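Long-range contacts in endoglucanase (Komagataeibacter sucrofermentans, PDB 6VC5), which probably hydrolyses internal beta-1,4-glucosidic linkages in cellulose and related beta-glucans, as a member of glycosyl hydrolase family 8: residues F244-N249 against A280-A286; P273-V279 against Y301-T306. All blocks are in the same frame, centred on the assembly; numbering follows the deposited sequence. Where two conformers were deposited one is given.

Interaction 1: F244-N249 against A280-A286; sequences FSRFWN and ASCTGLA
Trp248 crosses from helix 238-251 to the C-terminal end of helix 274-282, joining two helices of the (alpha/alpha)6 barrel expected of a family 8 glycosyl hydrolase. Its CG stands anti to the carbonyl carbon (chi1 -49°), an orientation that carries the indole over the last helical turn. Starting at the backbone, Trp248 CB packs on the methyl Leu285 CD1 at 3.8 Å. CG, CD2 and CE3 then lie over the Ala280 methyl, with CD2 3.5 Å from Ala280 CB. That methyl sits 3.7 Å from the centroid of the five-membered ring and 16° off its normal, the geometry of a CH-pi contact, while Phe244 O lies over the opposite face, offset toward the rim. At the edge, CD1 lies beside Thr283 O, and NE1 divides its single N-H between Thr283 O (2.9 Å) and Thr283 OG1 (3.0 Å); both bonds are strongly bent and weak. The hydroxyl is also bonded to Val279 O, and Trp248 CE2 and CZ2 pass beside it. With a leucine in place of Trp248, Thr283 O would probably lose its indole donor and the Ala280 methyl the flat surface it rests on.

Beyond the helix end the chain turns at Gly284, whose positive phi would jam any beta carbon against the carbonyl O of Thr283, so glycine suits the turn. Leu285 N and Thr283 N both bond to Ala280 O, from opposite faces of its plane. The outgoing loop is gripped by the Asn249 amide, whose two ends are both used: ND2 donates to Gly284 O at 3.2 Å and, weakly, to Ser245 O, which fixes the flip of the group. OD1 accepts from Ala286 N at 3.2 Å, nearly straight at 159° and on a lone pair in the carbonyl plane.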
ATOM      1  N   PHE A 244       9.972 -15.107  -6.246  1.00 13.45           N
ATOM      2  CA  PHE A 244      10.251 -14.404  -4.996  1.00 12.39           C
ATOM      3  C   PHE A 244      10.998 -15.307  -4.017  1.00 11.68           C
ATOM      4  O   PHE A 244      11.912 -14.855  -3.320  1.00 12.96           O
ATOM      5  CB  PHE A 244       8.955 -13.872  -4.368  1.00 11.91           C
ATOM      6  CG  PHE A 244       8.421 -12.615  -5.008  1.00 12.58           C
ATOM      7  CD1 PHE A 244       9.092 -11.402  -4.876  1.00 13.24           C
ATOM      8  CD2 PHE A 244       7.237 -12.641  -5.729  1.00 11.76           C
ATOM      9  CE1 PHE A 244       8.587 -10.249  -5.466  1.00 11.52           C
ATOM     10  CE2 PHE A 244       6.723 -11.489  -6.317  1.00 14.01           C
ATOM     11  CZ  PHE A 244       7.400 -10.293  -6.186  1.00 13.37           C
ATOM     12  N   SER A 245      10.624 -16.588  -3.951  0.54 11.54           N
ATOM     13  CA  SER A 245      11.284 -17.513  -3.031  0.54 12.70           C
ATOM     14  C   SER A 245      12.768 -17.647  -3.351  0.54 12.94           C
ATOM     15  O   SER A 245      13.606 -17.657  -2.441  0.54 14.07           O
ATOM     16  CB  SER A 245      10.604 -18.882  -3.083  0.54 13.49           C
ATOM     17  OG  SER A 245       9.261 -18.810  -2.629  0.54 14.61           O
ATOM     18  N   ARG A 246      13.112 -17.731  -4.641  1.00 13.41           N
ATOM     19  CA  ARG A 246      14.515 -17.838  -5.026  1.00 15.27           C
ATOM     20  C   ARG A 246      15.292 -16.607  -4.594  1.00 12.86           C
ATOM     21  O   ARG A 246      16.449 -16.706  -4.162  1.00 12.81           O
ATOM     22  CB  ARG A 246      14.624 -18.010  -6.541  1.00 16.36           C
ATOM     23  CG  ARG A 246      15.170 -19.355  -6.948  1.00 21.20           C
ATOM     24  CD  ARG A 246      15.330 -19.451  -8.452  1.00 22.41           C
ATOM     25  NE  ARG A 246      14.093 -19.138  -9.161  1.00 24.24           N
ATOM     26  CZ  ARG A 246      13.025 -19.931  -9.194  1.00 24.14           C
ATOM     27  NH1 ARG A 246      11.946 -19.567  -9.878  1.00 23.00           N
ATOM     28  NH2 ARG A 246      13.038 -21.088  -8.552  1.00 24.51           N
ATOM     29  N   PHE A 247      14.659 -15.439  -4.696  1.00 11.50           N
ATOM     30  CA  PHE A 247      15.286 -14.189  -4.291  1.00 10.67           C
ATOM     31  C   PHE A 247      15.520 -14.145  -2.778  1.00 10.81           C
ATOM     32  O   PHE A 247      16.644 -13.897  -2.323  1.00 11.80           O
ATOM     33  CB  PHE A 247      14.412 -13.020  -4.764  1.00 10.87           C
ATOM     34  CG  PHE A 247      14.890 -11.675  -4.308  1.00 10.77           C
ATOM     35  CD1 PHE A 247      16.075 -11.146  -4.796  1.00 11.25           C
ATOM     36  CD2 PHE A 247      14.146 -10.933  -3.408  1.00 12.52           C
ATOM     37  CE1 PHE A 247      16.520  -9.908  -4.382  1.00 10.94           C
ATOM     38  CE2 PHE A 247      14.588  -9.692  -2.985  1.00 12.78           C
ATOM     39  CZ  PHE A 247      15.771  -9.179  -3.473  1.00 12.54           C
ATOM     40  N   TRP A 248      14.475 -14.387  -1.976  1.00  9.89           N
ATOM     41  CA  TRP A 248      14.659 -14.312  -0.530  1.00  9.37           C
ATOM     42  C   TRP A 248      15.723 -15.293  -0.063  1.00  9.41           C
ATOM     43  O   TRP A 248      16.545 -14.968   0.800  1.00 12.52           O
ATOM     44  CB  TRP A 248      13.379 -14.650   0.229  1.00 11.13           C
ATOM     45  CG  TRP A 248      12.100 -13.997  -0.174  1.00 11.29           C
ATOM     46  CD1 TRP A 248      10.911 -14.637  -0.390  1.00 11.86           C
ATOM     47  CD2 TRP A 248      11.830 -12.594  -0.304  1.00 12.26           C
ATOM     48  NE1 TRP A 248       9.934 -13.727  -0.686  1.00 13.37           N
ATOM     49  CE2 TRP A 248      10.464 -12.467  -0.638  1.00 12.48           C
ATOM     50  CE3 TRP A 248      12.608 -11.438  -0.192  1.00 13.65           C
ATOM     51  CZ2 TRP A 248       9.857 -11.228  -0.867  1.00 12.99           C
ATOM     52  CZ3 TRP A 248      12.001 -10.202  -0.415  1.00 14.10           C
ATOM     53  CH2 TRP A 248      10.643 -10.112  -0.752  1.00 14.59           C
ATOM     54  N   ASN A 249      15.688 -16.516  -0.582  1.00 10.11           N
ATOM     55  CA  ASN A 249      16.577 -17.558  -0.090  1.00 11.56           C
ATOM     56  C   ASN A 249      18.016 -17.396  -0.565  1.00 12.80           C
ATOM     57  O   ASN A 249      18.928 -17.918   0.091  1.00 15.12           O
ATOM     58  CB  ASN A 249      16.002 -18.924  -0.454  1.00 14.63           C
ATOM     59  CG  ASN A 249      14.803 -19.276   0.400  1.00 17.74           C
ATOM     60  OD1 ASN A 249      14.894 -19.295   1.624  1.00 21.49           O
ATOM     61  ND2 ASN A 249      13.667 -19.540  -0.239  1.00 18.85           N
ATOM     62  N   ALA A 280       8.835 -11.437   3.461  1.00  7.63           N
ATOM     63  CA  ALA A 280       9.480 -12.638   2.933  1.00  9.25           C
ATOM     64  C   ALA A 280       8.959 -13.899   3.598  1.00 11.23           C
ATOM     65  O   ALA A 280       8.765 -14.918   2.937  1.00 12.71           O
ATOM     66  CB  ALA A 280      10.993 -12.549   3.128  1.00 10.31           C
ATOM     67  N   SER A 281       8.681 -13.830   4.898  0.55 11.61           N
ATOM     68  CA  SER A 281       8.162 -14.982   5.614  0.55 12.59           C
ATOM     69  C   SER A 281       6.778 -15.379   5.103  0.55 15.00           C
ATOM     70  O   SER A 281       6.386 -16.542   5.239  0.55 17.78           O
ATOM     71  CB  SER A 281       8.136 -14.657   7.117  0.55 13.09           C
ATOM     72  OG  SER A 281       9.449 -14.359   7.595  0.55 13.47           O
ATOM     73  N   CYS A 282       6.029 -14.441   4.510  1.00 15.48           N
ATOM     74  CA  CYS A 282       4.706 -14.760   3.997  1.00 19.03           C
ATOM     75  C   CYS A 282       4.765 -15.245   2.547  1.00 20.07           C
ATOM     76  O   CYS A 282       3.749 -15.706   2.006  1.00 21.14           O
ATOM     77  CB  CYS A 282       3.841 -13.512   4.077  1.00 22.33           C
ATOM     78  SG  CYS A 282       3.436 -12.943   5.768  1.00 26.23           S
ATOM     79  N   THR A 283       5.926 -15.130   1.887  1.00 17.83           N
ATOM     80  CA  THR A 283       6.040 -15.341   0.444  1.00 17.40           C
ATOM     81  C   THR A 283       7.274 -16.167   0.081  1.00 19.09           C
ATOM     82  O   THR A 283       7.968 -15.883  -0.900  1.00 19.23           O
ATOM     83  CB  THR A 283       6.031 -14.014  -0.316  1.00 17.20           C
ATOM     84  OG1 THR A 283       7.087 -13.176   0.162  1.00 15.15           O
ATOM     85  CG2 THR A 283       4.694 -13.286  -0.146  1.00 18.49           C
ATOM     86  N   GLY A 284       7.566 -17.210   0.855  1.00 17.35           N
ATOM     87  CA  GLY A 284       8.505 -18.236   0.429  1.00 18.35           C
ATOM     88  C   GLY A 284       9.836 -18.302   1.149  1.00 19.84           C
ATOM     89  O   GLY A 284      10.640 -19.190   0.832  1.00 20.51           O
ATOM     90  N   LEU A 285      10.092 -17.449   2.121  1.00 19.92           N
ATOM     91  CA  LEU A 285      11.375 -17.540   2.783  1.00 22.59           C
ATOM     92  C   LEU A 285      11.394 -18.705   3.750  1.00 28.31           C
ATOM     93  O   LEU A 285      10.438 -18.931   4.453  1.00 28.16           O
ATOM     94  CB  LEU A 285      11.737 -16.241   3.486  1.00 21.05           C
ATOM     95  CG  LEU A 285      13.006 -16.338   4.333  1.00 21.97           C
ATOM     96  CD1 LEU A 285      14.237 -16.506   3.472  1.00 21.52           C
ATOM     97  CD2 LEU A 285      13.159 -15.124   5.231  1.00 22.59           C
ATOM     98  N   ALA A 286      12.516 -19.416   3.766  1.00 29.48           N
ATOM     99  CA  ALA A 286      12.726 -20.583   4.615  1.00 31.91           C
ATOM    100  C   ALA A 286      13.536 -20.165   5.832  1.00 34.77           C
ATOM    101  O   ALA A 286      14.624 -19.639   5.693  1.00 35.64           O
ATOM    102  CB  ALA A 286      13.492 -21.629   3.833  1.00 32.01           C
TER

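Interaction 2: P273-V279 against Y301-T306; sequences PPGYLAV and YSAALT
Leu305, Ser302 and Gly275 contribute the most buried surface where the start of helix 274-282 lies beside helix 300-313. The two short helical segments run in nearly the same direction, 18° apart, with axes approaching to 7.9 Å. Such closeness depends on Gly275: its CA is 4.6 Å from the CA of Thr306, and a beta carbon there would collide with Leu305 CB and press on Ser302 O.

Ser302 supplies the polar link. With OG anti to its backbone N (chi1 -173°), the side chain extends to the first turn of the neighbouring helix, and OG accepts from Gly275 N at 3.0 Å with an N-H...O angle of 146°. Pro274 has no amide hydrogen, which leaves Gly275 N as the first donor of that helix. Pro273 CB and Pro274 CD pack round the same hydroxyl oxygen. One turn on, Thr306 OG1 lies 3.4 Å from Gly275 CA; it donates to Ser302 O at 2.8 Å from above the carbonyl plane, and Thr306 N comes from the opposite face, so this carbonyl is held by two donors.

Leu305 fills the apolar side. Its CD2 rests against the backbone of Gly275, 3.5 Å from Gly275 O, and also meets Tyr276 CD1 obliquely; Leu305 CD1 meets Val279 CG2 at 3.7 Å, the two side chains crossing at about a right angle. Next to it, Tyr301 CE2 approaches Tyr276 CE1 at 4.0 Å, in the plane of the Tyr276 ring. The hydroxyls of these tyrosines bond outside the contact, Tyr276 OH to Gly258 O and Tyr301 OH to Tyr221 O. Close, nearly parallel helices with glycine at the interface are consistent with neighbours in one layer of the family 8 (alpha/alpha)6 barrel.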
ATOM      1  N   PRO A 273      15.071  -3.505   6.808  1.00 10.65           N
ATOM      2  CA  PRO A 273      14.480  -3.561   8.147  1.00 10.72           C
ATOM      3  C   PRO A 273      13.658  -4.825   8.332  1.00  9.68           C
ATOM      4  O   PRO A 273      13.368  -5.544   7.362  1.00 11.11           O
ATOM      5  CB  PRO A 273      13.578  -2.322   8.166  1.00 10.52           C
ATOM      6  CG  PRO A 273      13.132  -2.201   6.736  1.00 11.19           C
ATOM      7  CD  PRO A 273      14.358  -2.559   5.926  1.00 11.27           C
ATOM      8  N   PRO A 274      13.246  -5.119   9.571  1.00  9.94           N
ATOM      9  CA  PRO A 274      12.472  -6.347   9.834  1.00 11.24           C
ATOM     10  C   PRO A 274      11.169  -6.451   9.072  1.00  9.76           C
ATOM     11  O   PRO A 274      10.693  -7.574   8.858  1.00 10.52           O
ATOM     12  CB  PRO A 274      12.212  -6.285  11.347  1.00 12.76           C
ATOM     13  CG  PRO A 274      13.298  -5.434  11.888  1.00 13.06           C
ATOM     14  CD  PRO A 274      13.676  -4.455  10.815  1.00 11.98           C
ATOM     15  N   GLY A 275      10.558  -5.338   8.667  1.00  8.28           N
ATOM     16  CA  GLY A 275       9.347  -5.448   7.870  1.00  8.51           C
ATOM     17  C   GLY A 275       9.539  -6.231   6.583  1.00  7.68           C
ATOM     18  O   GLY A 275       8.611  -6.906   6.114  1.00  7.94           O
ATOM     19  N   TYR A 276      10.729  -6.147   5.964  1.00  5.41           N
ATOM     20  CA  TYR A 276      10.935  -6.966   4.770  1.00  6.52           C
ATOM     21  C   TYR A 276      10.946  -8.444   5.123  1.00  7.83           C
ATOM     22  O   TYR A 276      10.493  -9.284   4.339  1.00  8.11           O
ATOM     23  CB  TYR A 276      12.280  -6.677   4.112  1.00  7.73           C
ATOM     24  CG  TYR A 276      12.387  -5.465   3.241  1.00  7.25           C
ATOM     25  CD1 TYR A 276      11.774  -4.260   3.576  1.00  8.47           C
ATOM     26  CD2 TYR A 276      13.167  -5.502   2.090  1.00  7.93           C
ATOM     27  CE1 TYR A 276      11.931  -3.125   2.766  1.00  8.96           C
ATOM     28  CE2 TYR A 276      13.333  -4.374   1.281  1.00  6.18           C
ATOM     29  CZ  TYR A 276      12.717  -3.193   1.627  1.00  7.37           C
ATOM     30  OH  TYR A 276      12.877  -2.073   0.841  1.00 10.47           O
ATOM     31  N   LEU A 277      11.538  -8.786   6.265  1.00  7.59           N
ATOM     32  CA  LEU A 277      11.535 -10.175   6.700  1.00  7.92           C
ATOM     33  C   LEU A 277      10.114 -10.660   6.935  1.00  7.90           C
ATOM     34  O   LEU A 277       9.791 -11.814   6.634  1.00  9.19           O
ATOM     35  CB  LEU A 277      12.383 -10.316   7.966  1.00 10.95           C
ATOM     36  CG  LEU A 277      12.462 -11.676   8.644  1.00 14.87           C
ATOM     37  CD1 LEU A 277      13.089 -12.685   7.722  1.00 16.41           C
ATOM     38  CD2 LEU A 277      13.270 -11.548   9.916  1.00 14.83           C
ATOM     39  N   ALA A 278       9.250  -9.786   7.465  1.00  8.06           N
ATOM     40  CA  ALA A 278       7.842 -10.142   7.613  1.00  8.66           C
ATOM     41  C   ALA A 278       7.214 -10.487   6.265  1.00  8.46           C
ATOM     42  O   ALA A 278       6.528 -11.505   6.133  1.00 10.27           O
ATOM     43  CB  ALA A 278       7.092  -8.995   8.281  1.00  9.85           C
ATOM     44  N   VAL A 279       7.452  -9.658   5.242  1.00  7.21           N
ATOM     45  CA  VAL A 279       6.938  -9.949   3.901  1.00  8.99           C
ATOM     46  C   VAL A 279       7.516 -11.255   3.355  1.00  8.73           C
ATOM     47  O   VAL A 279       6.786 -12.092   2.810  1.00 10.14           O
ATOM     48  CB  VAL A 279       7.230  -8.765   2.963  1.00  8.50           C
ATOM     49  CG1 VAL A 279       6.810  -9.124   1.542  1.00  9.52           C
ATOM     50  CG2 VAL A 279       6.479  -7.512   3.432  1.00 10.04           C
ATOM     51  N   TYR A 301       8.603   3.113   9.302  1.00  8.72           N
ATOM     52  CA  TYR A 301       8.373   2.372   8.064  1.00  8.73           C
ATOM     53  C   TYR A 301       8.296   0.876   8.339  1.00  8.27           C
ATOM     54  O   TYR A 301       7.388   0.182   7.863  1.00  7.60           O
ATOM     55  CB  TYR A 301       9.507   2.655   7.070  1.00 10.18           C
ATOM     56  CG  TYR A 301       9.405   1.773   5.855  1.00  9.87           C
ATOM     57  CD1 TYR A 301       8.629   2.146   4.767  1.00 10.27           C
ATOM     58  CD2 TYR A 301      10.049   0.544   5.813  1.00  9.15           C
ATOM     59  CE1 TYR A 301       8.505   1.320   3.659  1.00  9.73           C
ATOM     60  CE2 TYR A 301       9.933  -0.281   4.726  1.00  9.67           C
ATOM     61  CZ  TYR A 301       9.162   0.116   3.650  1.00 10.75           C
ATOM     62  OH  TYR A 301       9.052  -0.716   2.574  1.00 11.36           O
ATOM     63  N   SER A 302       9.262   0.363   9.093  1.00  8.54           N
ATOM     64  CA  SER A 302       9.314  -1.069   9.357  1.00  7.60           C
ATOM     65  C   SER A 302       8.123  -1.510  10.201  1.00  8.34           C
ATOM     66  O   SER A 302       7.545  -2.583   9.968  1.00  8.86           O
ATOM     67  CB  SER A 302      10.623  -1.397  10.078  1.00  9.92           C
ATOM     68  OG  SER A 302      10.789  -2.794  10.204  1.00 11.22           O
ATOM     69  N   ALA A 303       7.736  -0.693  11.183  1.00  8.29           N
ATOM     70  CA  ALA A 303       6.610  -1.041  12.044  1.00  8.36           C
ATOM     71  C   ALA A 303       5.309  -1.163  11.247  1.00  8.23           C
ATOM     72  O   ALA A 303       4.539  -2.110  11.436  1.00  7.93           O
ATOM     73  CB  ALA A 303       6.462  -0.002  13.157  1.00  9.66           C
ATOM     74  N   ALA A 304       5.050  -0.214  10.345  1.00  7.94           N
ATOM     75  CA  ALA A 304       3.832  -0.276   9.549  1.00  7.94           C
ATOM     76  C   ALA A 304       3.829  -1.488   8.620  1.00  8.33           C
ATOM     77  O   ALA A 304       2.801  -2.162   8.479  1.00 10.37           O
ATOM     78  CB  ALA A 304       3.639   1.029   8.771  1.00  7.95           C
ATOM     79  N   LEU A 305       4.968  -1.790   7.992  1.00  6.56           N
ATOM     80  CA  LEU A 305       5.023  -2.945   7.098  1.00  7.88           C
ATOM     81  C   LEU A 305       4.831  -4.254   7.862  1.00  7.32           C
ATOM     82  O   LEU A 305       4.143  -5.169   7.385  1.00  7.77           O
ATOM     83  CB  LEU A 305       6.349  -2.936   6.329  1.00  8.26           C
ATOM     84  CG  LEU A 305       6.551  -4.019   5.269  1.00  7.67           C
ATOM     85  CD1 LEU A 305       5.481  -3.977   4.180  1.00  8.61           C
ATOM     86  CD2 LEU A 305       7.931  -3.846   4.649  1.00  9.57           C
ATOM     87  N   THR A 306       5.428  -4.356   9.053  1.00  6.73           N
ATOM     88  CA  THR A 306       5.237  -5.532   9.891  1.00  7.32           C
ATOM     89  C   THR A 306       3.773  -5.689  10.291  1.00  7.57           C
ATOM     90  O   THR A 306       3.218  -6.791  10.214  1.00  7.15           O
ATOM     91  CB  THR A 306       6.147  -5.414  11.115  1.00  9.02           C
ATOM     92  OG1 THR A 306       7.512  -5.340  10.680  1.00 10.11           O
ATOM     93  CG2 THR A 306       5.990  -6.635  12.042  1.00  9.63           C
TER

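In the fold
Following the chain from the N terminus, seven helices precede helix 225-232, which touches side chains of both contacts; helix 238-251 comes next. Interaction 1 closes a loop of 30 residues running from that helix to the end of helix 274-282. Interaction 2 begins within this loop, at 273-279, and closes 21 residues later on helix 300-313; the two therefore cross along the sequence, their segments alternating. Helix 274-282 is shared: its start meets helix 300-313 and its end meets helix 238-251, tying three successive helices together. The contacts, with centres 14 Å apart, also touch directly, Leu285 CD2 packing on Leu277 CD1 at 3.5 Å.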